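PDB 2VSH: 2-c-methyl-d-erythritol 4-phosphate cytidylyltransferase from Streptococcus pneumoniae, which transfers the cytidylyl group of CTP to D-ribitol 5-phosphate, supplying CDP-activated ribitol for teichoic acid precursors. Local coordinates for residues L26-D30 and R31-I35; P117-T120 and L121-Q125; D158-R162 and A163-Q167. All blocks are in the same frame, centred on the assembly; numbering follows the deposited sequence.

Contact 1: residues L26-D30 and R31-I35; sequences LELGD and RPILI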
loop_
_atom_site.group_PDB
_atom_site.type_symbol
_atom_site.label_atom_id
_atom_site.label_comp_id
_atom_site.label_asym_id
_atom_site.label_seq_id
_atom_site.Cartn_x
_atom_site.Cartn_y
_atom_site.Cartn_z
ATOM N N LEU A 26 -22.847 1.489 0.917
ATOM C CA LEU A 26 -22.839 2.740 0.188
ATOM C C LEU A 26 -23.021 2.526 -1.310
ATOM O O LEU A 26 -22.555 1.533 -1.866
ATOM C CB LEU A 26 -21.518 3.466 0.461
ATOM C CG LEU A 26 -21.627 4.751 1.273
ATOM C CD1 LEU A 26 -22.739 4.711 2.304
ATOM C CD2 LEU A 26 -20.275 5.095 1.915
ATOM N N GLU A 27 -23.677 3.487 -1.957
ATOM C CA GLU A 27 -23.918 3.432 -3.396
ATOM C C GLU A 27 -22.651 3.732 -4.188
ATOM O O GLU A 27 -21.931 4.693 -3.901
ATOM C CB GLU A 27 -25.040 4.402 -3.786
ATOM C CG GLU A 27 -25.202 4.626 -5.289
ATOM C CD GLU A 27 -26.382 5.519 -5.629
ATOM O OE1 GLU A 27 -27.470 4.961 -5.888
ATOM O OE2 GLU A 27 -26.221 6.772 -5.629
ATOM N N LEU A 28 -22.386 2.888 -5.178
ATOM C CA LEU A 28 -21.421 3.192 -6.219
ATOM C C LEU A 28 -22.195 3.223 -7.532
ATOM O O LEU A 28 -22.797 2.217 -7.930
ATOM C CB LEU A 28 -20.321 2.130 -6.253
ATOM C CG LEU A 28 -19.146 2.327 -7.211
ATOM C CD1 LEU A 28 -18.395 3.630 -6.945
ATOM C CD2 LEU A 28 -18.221 1.123 -7.142
ATOM N N GLY A 29 -22.183 4.367 -8.204
ATOM C CA GLY A 29 -22.986 4.542 -9.404
ATOM C C GLY A 29 -24.423 4.630 -8.949
ATOM O O GLY A 29 -24.837 5.645 -8.390
ATOM N N ASP A 30 -25.175 3.549 -9.138
ATOM C CA ASP A 30 -26.587 3.547 -8.767
ATOM C C ASP A 30 -27.005 2.320 -7.931
ATOM O O ASP A 30 -28.195 2.085 -7.698
ATOM C CB ASP A 30 -27.457 3.733 -10.020
ATOM C CG ASP A 30 -27.270 5.120 -10.669
ATOM O OD1 ASP A 30 -27.766 6.133 -10.112
ATOM O OD2 ASP A 30 -26.625 5.199 -11.746
ATOM N N ARG A 31 -26.009 1.581 -7.440
ATOM C CA ARG A 31 -26.227 0.359 -6.660
ATOM C C ARG A 31 -25.188 0.255 -5.550
ATOM O O ARG A 31 -24.056 0.707 -5.742
ATOM C CB ARG A 31 -26.120 -0.863 -7.578
ATOM C CG ARG A 31 -27.416 -1.138 -8.317
ATOM C CD ARG A 31 -27.237 -1.710 -9.717
ATOM N NE ARG A 31 -25.998 -2.456 -9.899
ATOM C CZ ARG A 31 -25.074 -2.132 -10.798
ATOM N NH1 ARG A 31 -25.249 -1.077 -11.588
ATOM N NH2 ARG A 31 -23.977 -2.860 -10.914
ATOM N N PRO A 32 -25.568 -0.337 -4.393
ATOM C CA PRO A 32 -24.631 -0.491 -3.275
ATOM C C PRO A 32 -23.411 -1.291 -3.678
ATOM O O PRO A 32 -23.514 -2.238 -4.478
ATOM C CB PRO A 32 -25.426 -1.288 -2.224
ATOM C CG PRO A 32 -26.860 -1.091 -2.577
ATOM C CD PRO A 32 -26.893 -0.902 -4.081
ATOM N N ILE A 33 -22.263 -0.931 -3.114
ATOM C CA ILE A 33 -21.022 -1.653 -3.392
ATOM C C ILE A 33 -21.201 -3.162 -3.255
ATOM O O ILE A 33 -20.745 -3.935 -4.124
ATOM C CB ILE A 33 -19.838 -1.119 -2.516
ATOM C CG1 ILE A 33 -19.477 0.309 -2.957
ATOM C CG2 ILE A 33 -18.604 -2.042 -2.652
ATOM C CD1 ILE A 33 -18.645 1.132 -1.948
ATOM N N LEU A 34 -21.873 -3.593 -2.182
ATOM C CA LEU A 34 -22.105 -5.018 -1.947
ATOM C C LEU A 34 -22.783 -5.695 -3.136
ATOM O O LEU A 34 -22.456 -6.834 -3.488
ATOM C CB LEU A 34 -22.958 -5.236 -0.683
ATOM C CG LEU A 34 -23.373 -6.681 -0.384
ATOM C CD1 LEU A 34 -22.163 -7.621 -0.141
ATOM C CD2 LEU A 34 -24.363 -6.743 0.779
ATOM N N ILE A 35 -23.733 -4.986 -3.734
ATOM C CA ILE A 35 -24.493 -5.504 -4.880
ATOM C C ILE A 35 -23.604 -5.692 -6.118
ATOM O O ILE A 35 -23.689 -6.732 -6.785
ATOM C CB ILE A 35 -25.720 -4.626 -5.180
ATOM C CG1 ILE A 35 -26.757 -4.744 -4.045
ATOM C CG2 ILE A 35 -26.325 -4.966 -6.558
ATOM C CD1 ILE A 35 -27.271 -6.198 -3.761
#
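A tight antiparallel hairpin, 27-28 against 31-32, pairs L28 with R31 and leads straight into the helix that starts at I33. L28 N donates to R31 O at 2.8 Å; the return bond, R31 N to L28 O, is weak at 3.3 Å. G29 and D30 make the bend, and the positive phi of G29 (72°) suits glycine. Past the non-hydrogen-bonded pair E27-P32, L26 O accepts from I33 N at 2.8 Å, nearly head-on to the carbonyl, and P32 CA adds a CH...O contact to the same oxygen at 3.2 Å. I33 keeps CG1 beside its own backbone N (chi1 -68°), which lays CG1 alongside L26 O, 3.5 Å off, and against L28 CB at 3.9 Å. L28 and R31 stand on one face of the small sheet. There L28 packs on A229 and K230, while the bent arginine chain reaches E39, its salt-bridge partner. P32 takes the N-cap position, and its ring meets L65 and Y69 of helix 59-69. The arrangement is that of a β-hairpin with a two-residue loop, whose second strand runs directly into an α-helix.

Contact 2: residues P117-T120 and L121-Q125; sequences PFIT and LRMIQ
T120 and M123 meet at the start of helix 121-133, where polar capping comes first. T120 is the N-cap: its OG1 accepts M123 N at 3.3 Å, with an angle of 160° at the hydrogen. The hydroxyl can do this because chi1 of 63° sets OG1 between the backbone N and the carbonyl carbon, turned in over the first helical turn. The carbonyl of T120 serves the helix too. I124 N donates to T120 O at 3.1 Å, in the carbonyl plane and almost straight, closing the first i to i+4 turn. T120 N, by contrast, is buried with no partner in the model.

The apolar contacts flank this cap. I119 is fully extended, CG1 anti to its backbone N (chi1 -176°), and its tip CD1 lies 3.5 Å from I124 CG1, the two side chains crossing at about a right angle. Partway along, I119 CG1 sits 4.1 Å from M123 CB. M123 also lies against the capping hydroxyl, its CG 3.4 Å from T120 OG1; that same CG lies 3.5 Å above one face of the R122 guanidinium, near its rim.

Charged partners lie beyond: R122 forms salt bridges with D126 and E214. I119 also touches K40 and F41 of helix 33-42. A cap at T120, with the residue before it, I119, packed on I124, the fourth helical residue, is the combination of N-cap and hydrophobic staple characteristic of an α-helix N-terminus.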
loop_
_atom_site.group_PDB
_atom_site.type_symbol
_atom_site.label_atom_id
_atom_site.label_comp_id
_atom_site.label_asym_id
_atom_site.label_seq_id
_atom_site.Cartn_x
_atom_site.Cartn_y
_atom_site.Cartn_z
ATOM N N PRO A 117 -15.466 -4.504 -5.392
ATOM C CA PRO A 117 -16.445 -4.733 -6.473
ATOM C C PRO A 117 -15.844 -4.942 -7.870
ATOM O O PRO A 117 -16.593 -5.294 -8.803
ATOM C CB PRO A 117 -17.306 -3.467 -6.446
ATOM C CG PRO A 117 -16.420 -2.410 -5.885
ATOM C CD PRO A 117 -15.424 -3.094 -4.972
ATOM N N PHE A 118 -14.526 -4.747 -8.023
ATOM C CA PHE A 118 -13.916 -4.802 -9.361
ATOM C C PHE A 118 -13.264 -6.141 -9.684
ATOM O O PHE A 118 -12.477 -6.246 -10.631
ATOM C CB PHE A 118 -12.922 -3.658 -9.559
ATOM C CG PHE A 118 -13.537 -2.305 -9.361
ATOM C CD1 PHE A 118 -14.481 -1.816 -10.264
ATOM C CD2 PHE A 118 -13.183 -1.524 -8.270
ATOM C CE1 PHE A 118 -15.077 -0.557 -10.068
ATOM C CE2 PHE A 118 -13.767 -0.258 -8.072
ATOM C CZ PHE A 118 -14.703 0.218 -8.978
ATOM N N ILE A 119 -13.614 -7.161 -8.904
ATOM C CA ILE A 119 -13.192 -8.529 -9.189
ATOM C C ILE A 119 -13.788 -8.899 -10.543
ATOM O O ILE A 119 -14.864 -8.418 -10.904
ATOM C CB ILE A 119 -13.673 -9.506 -8.068
ATOM C CG1 ILE A 119 -13.163 -10.947 -8.305
ATOM C CG2 ILE A 119 -15.215 -9.388 -7.874
ATOM C CD1 ILE A 119 -13.613 -11.953 -7.264
ATOM N N THR A 120 -13.085 -9.752 -11.289
ATOM C CA THR A 120 -13.504 -10.159 -12.617
ATOM C C THR A 120 -13.731 -11.675 -12.629
ATOM O O THR A 120 -13.250 -12.393 -11.748
ATOM C CB THR A 120 -12.420 -9.808 -13.661
ATOM O OG1 THR A 120 -11.225 -10.546 -13.368
ATOM C CG2 THR A 120 -12.108 -8.285 -13.687
ATOM N N LEU A 121 -14.464 -12.162 -13.631
ATOM C CA LEU A 121 -14.667 -13.602 -13.806
ATOM C C LEU A 121 -13.327 -14.303 -14.015
ATOM O O LEU A 121 -13.137 -15.439 -13.603
ATOM C CB LEU A 121 -15.597 -13.873 -15.005
ATOM C CG LEU A 121 -17.084 -13.584 -14.742
ATOM C CD1 LEU A 121 -17.888 -13.646 -16.046
ATOM C CD2 LEU A 121 -17.647 -14.547 -13.711
ATOM N N ARG A 122 -12.395 -13.622 -14.668
ATOM C CA ARG A 122 -11.086 -14.223 -14.916
ATOM C C ARG A 122 -10.418 -14.576 -13.579
ATOM O O ARG A 122 -9.867 -15.658 -13.424
ATOM C CB ARG A 122 -10.221 -13.276 -15.738
ATOM C CG ARG A 122 -8.983 -13.913 -16.399
ATOM C CD ARG A 122 -7.811 -14.017 -15.429
ATOM N NE ARG A 122 -7.379 -12.714 -14.908
ATOM C CZ ARG A 122 -6.748 -12.540 -13.747
ATOM N NH1 ARG A 122 -6.475 -13.583 -12.962
ATOM N NH2 ARG A 122 -6.411 -11.316 -13.358
ATOM N N MET A 123 -10.485 -13.652 -12.617
ATOM C CA MET A 123 -9.922 -13.852 -11.279
ATOM C C MET A 123 -10.618 -14.991 -10.535
ATOM O O MET A 123 -9.947 -15.867 -9.985
ATOM C CB MET A 123 -10.044 -12.565 -10.457
ATOM C CG MET A 123 -9.084 -11.465 -10.908
ATOM S SD MET A 123 -9.484 -9.899 -10.113
ATOM C CE MET A 123 -8.628 -8.846 -11.204
ATOM N N ILE A 124 -11.954 -14.973 -10.539
ATOM C CA ILE A 124 -12.776 -16.040 -9.948
ATOM C C ILE A 124 -12.423 -17.388 -10.564
ATOM O O ILE A 124 -12.227 -18.359 -9.855
ATOM C CB ILE A 124 -14.272 -15.777 -10.170
ATOM C CG1 ILE A 124 -14.697 -14.532 -9.395
ATOM C CG2 ILE A 124 -15.127 -17.016 -9.784
ATOM C CD1 ILE A 124 -15.931 -13.850 -9.952
ATOM N N GLN A 125 -12.365 -17.429 -11.891
ATOM C CA GLN A 125 -12.065 -18.652 -12.602
ATOM C C GLN A 125 -10.647 -19.182 -12.332
ATOM O O GLN A 125 -10.468 -20.375 -12.142
ATOM C CB GLN A 125 -12.348 -18.473 -14.097
ATOM C CG GLN A 125 -13.858 -18.498 -14.392
ATOM C CD GLN A 125 -14.202 -18.119 -15.813
ATOM O OE1 GLN A 125 -13.324 -17.939 -16.662
ATOM N NE2 GLN A 125 -15.500 -17.965 -16.077
#

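Contact 3: residues D158-R162 and A163-Q167; sequences DIPNR and AHLYQ
L165 folds back over the turn that precedes its own strand and reaches P160. Its CB lies 4.0 Å from R162 O, the carbonyl to which L165 N gives a weak hydrogen bond. With CG beside the backbone N (chi1 -58°), the branch point turns toward N161 O, 3.5 Å from L165 CG. The two methyls then part around the proline: CD1 is 3.7 Å from P160 CB and CD2 3.9 Å from the same carbon, so P160 CB sits across the fork of the leucine. CD1 also brushes R162 CA at 4.0 Å.

What bends the chain back is a short 3-10 turn at R162 and A163. H164 N donates to N161 O at 3.1 Å, with the donor above the carbonyl plane, 44° out of it; the weak L165 N to R162 O bond follows one residue on. The turn delivers the chain into strand 165-175, whose first residues lie in the arm reaching to the second subunit: L165 and Y166 pair antiparallel with a strand of that subunit, and the sheet continues across the interface. L165 packs on I147 of its own chain and on I147 of the second subunit. Beside the turn, the side chains of N161 and H164 pass each other at a slant, with N161 CB 4.1 Å from H164 ND1.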
loop_
_atom_site.group_PDB
_atom_site.type_symbol
_atom_site.label_atom_id
_atom_site.label_comp_id
_atom_site.label_asym_id
_atom_site.label_seq_id
_atom_site.Cartn_x
_atom_site.Cartn_y
_atom_site.Cartn_z
ATOM N N ASP A 158 14.318 -4.485 9.626
ATOM C CA ASP A 158 14.866 -4.717 8.272
ATOM C C ASP A 158 13.973 -4.330 7.092
ATOM O O ASP A 158 12.829 -3.896 7.258
ATOM C CB ASP A 158 15.469 -6.127 8.075
ATOM C CG ASP A 158 14.427 -7.193 7.915
ATOM O OD1 ASP A 158 14.507 -7.967 6.929
ATOM O OD2 ASP A 158 13.525 -7.255 8.776
ATOM N N ILE A 159 14.558 -4.437 5.902
ATOM C CA ILE A 159 13.877 -4.182 4.649
ATOM C C ILE A 159 13.840 -5.506 3.888
ATOM O O ILE A 159 14.891 -6.012 3.474
ATOM C CB ILE A 159 14.599 -3.075 3.821
ATOM C CG1 ILE A 159 14.121 -1.689 4.259
ATOM C CG2 ILE A 159 14.312 -3.211 2.336
ATOM C CD1 ILE A 159 15.103 -0.911 5.060
ATOM N N PRO A 160 12.636 -6.090 3.739
ATOM C CA PRO A 160 12.501 -7.304 2.939
ATOM C C PRO A 160 12.925 -7.080 1.490
ATOM O O PRO A 160 12.849 -5.963 0.982
ATOM C CB PRO A 160 10.999 -7.611 3.000
ATOM C CG PRO A 160 10.487 -6.885 4.189
ATOM C CD PRO A 160 11.354 -5.668 4.332
ATOM N N ASN A 161 13.385 -8.147 0.848
ATOM C CA ASN A 161 13.691 -8.121 -0.573
ATOM C C ASN A 161 12.405 -7.859 -1.368
ATOM O O ASN A 161 11.518 -8.717 -1.440
ATOM C CB ASN A 161 14.345 -9.445 -0.979
ATOM C CG ASN A 161 14.811 -9.459 -2.419
ATOM O OD1 ASN A 161 15.621 -10.302 -2.805
ATOM N ND2 ASN A 161 14.314 -8.528 -3.221
ATOM N N ARG A 162 12.321 -6.670 -1.965
ATOM C CA ARG A 162 11.136 -6.250 -2.715
ATOM C C ARG A 162 10.817 -7.134 -3.939
ATOM O O ARG A 162 9.676 -7.180 -4.394
ATOM C CB ARG A 162 11.267 -4.778 -3.120
ATOM C CG ARG A 162 9.923 -4.098 -3.370
ATOM C CD ARG A 162 10.087 -2.655 -3.807
ATOM N NE ARG A 162 9.156 -2.345 -4.885
ATOM C CZ ARG A 162 9.024 -1.151 -5.456
ATOM N NH1 ARG A 162 9.762 -0.120 -5.049
ATOM N NH2 ARG A 162 8.141 -0.991 -6.439
ATOM N N ALA A 163 11.819 -7.844 -4.454
ATOM C CA ALA A 163 11.626 -8.785 -5.565
ATOM C C ALA A 163 10.678 -9.948 -5.224
ATOM O O ALA A 163 10.145 -10.606 -6.123
ATOM C CB ALA A 163 12.979 -9.313 -6.051
ATOM N N HIS A 164 10.450 -10.174 -3.928
ATOM C CA HIS A 164 9.642 -11.304 -3.465
ATOM C C HIS A 164 8.380 -10.892 -2.728
ATOM O O HIS A 164 7.739 -11.722 -2.085
ATOM C CB HIS A 164 10.491 -12.235 -2.586
ATOM C CG HIS A 164 11.674 -12.814 -3.297
ATOM N ND1 HIS A 164 12.932 -12.855 -2.736
ATOM C CD2 HIS A 164 11.793 -13.355 -4.533
ATOM C CE1 HIS A 164 13.776 -13.401 -3.592
ATOM N NE2 HIS A 164 13.108 -13.719 -4.688
ATOM N N LEU A 165 8.017 -9.616 -2.827
ATOM C CA LEU A 165 6.855 -9.104 -2.123
ATOM C C LEU A 165 5.674 -8.875 -3.058
ATOM O O LEU A 165 5.834 -8.452 -4.196
ATOM C CB LEU A 165 7.190 -7.823 -1.341
ATOM C CG LEU A 165 8.315 -7.908 -0.291
ATOM C CD1 LEU A 165 8.581 -6.537 0.352
ATOM C CD2 LEU A 165 8.026 -8.972 0.787
ATOM N N TYR A 166 4.491 -9.180 -2.546
ATOM C CA TYR A 166 3.243 -9.063 -3.288
ATOM C C TYR A 166 2.247 -8.366 -2.392
ATOM O O TYR A 166 2.310 -8.510 -1.166
ATOM C CB TYR A 166 2.722 -10.456 -3.668
ATOM C CG TYR A 166 3.619 -11.178 -4.666
ATOM C CD1 TYR A 166 4.716 -11.924 -4.235
ATOM C CD2 TYR A 166 3.376 -11.099 -6.040
ATOM C CE1 TYR A 166 5.548 -12.571 -5.140
ATOM C CE2 TYR A 166 4.190 -11.751 -6.954
ATOM C CZ TYR A 166 5.274 -12.489 -6.496
ATOM O OH TYR A 166 6.092 -13.139 -7.393
ATOM N N GLN A 167 1.368 -7.565 -2.988
ATOM C CA GLN A 167 0.231 -7.017 -2.259
ATOM C C GLN A 167 -0.892 -8.057 -2.273
ATOM O O GLN A 167 -1.312 -8.531 -3.343
ATOM C CB GLN A 167 -0.248 -5.702 -2.883
ATOM C CG GLN A 167 -1.571 -5.186 -2.322
ATOM C CD GLN A 167 -2.241 -4.163 -3.225
ATOM O OE1 GLN A 167 -3.299 -4.424 -3.810
ATOM N NE2 GLN A 167 -1.626 -2.995 -3.348
#

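In the fold
Contacts 1, 2 and 3 follow one another along the chain. Contacts 1 and 2 have centres about 17 Å apart and touch: I33 and L28 of the hairpin pack on P117, and L28 also on F118, while helix 33-42, which starts in contact 1, joins the two. Contact 1 comes near the CTP site of the GT-A-type domain; the side chain of I33 lies about 6 Å from that of S114, assigned to that site. Contact 3 stands apart, about 35 Å from contact 1 and 26 Å from contact 2 between centres. It opens strand 165-175, which crosses from the dimer arm into the central mixed sheet next to strand 108-113, the strand preceding contact 2.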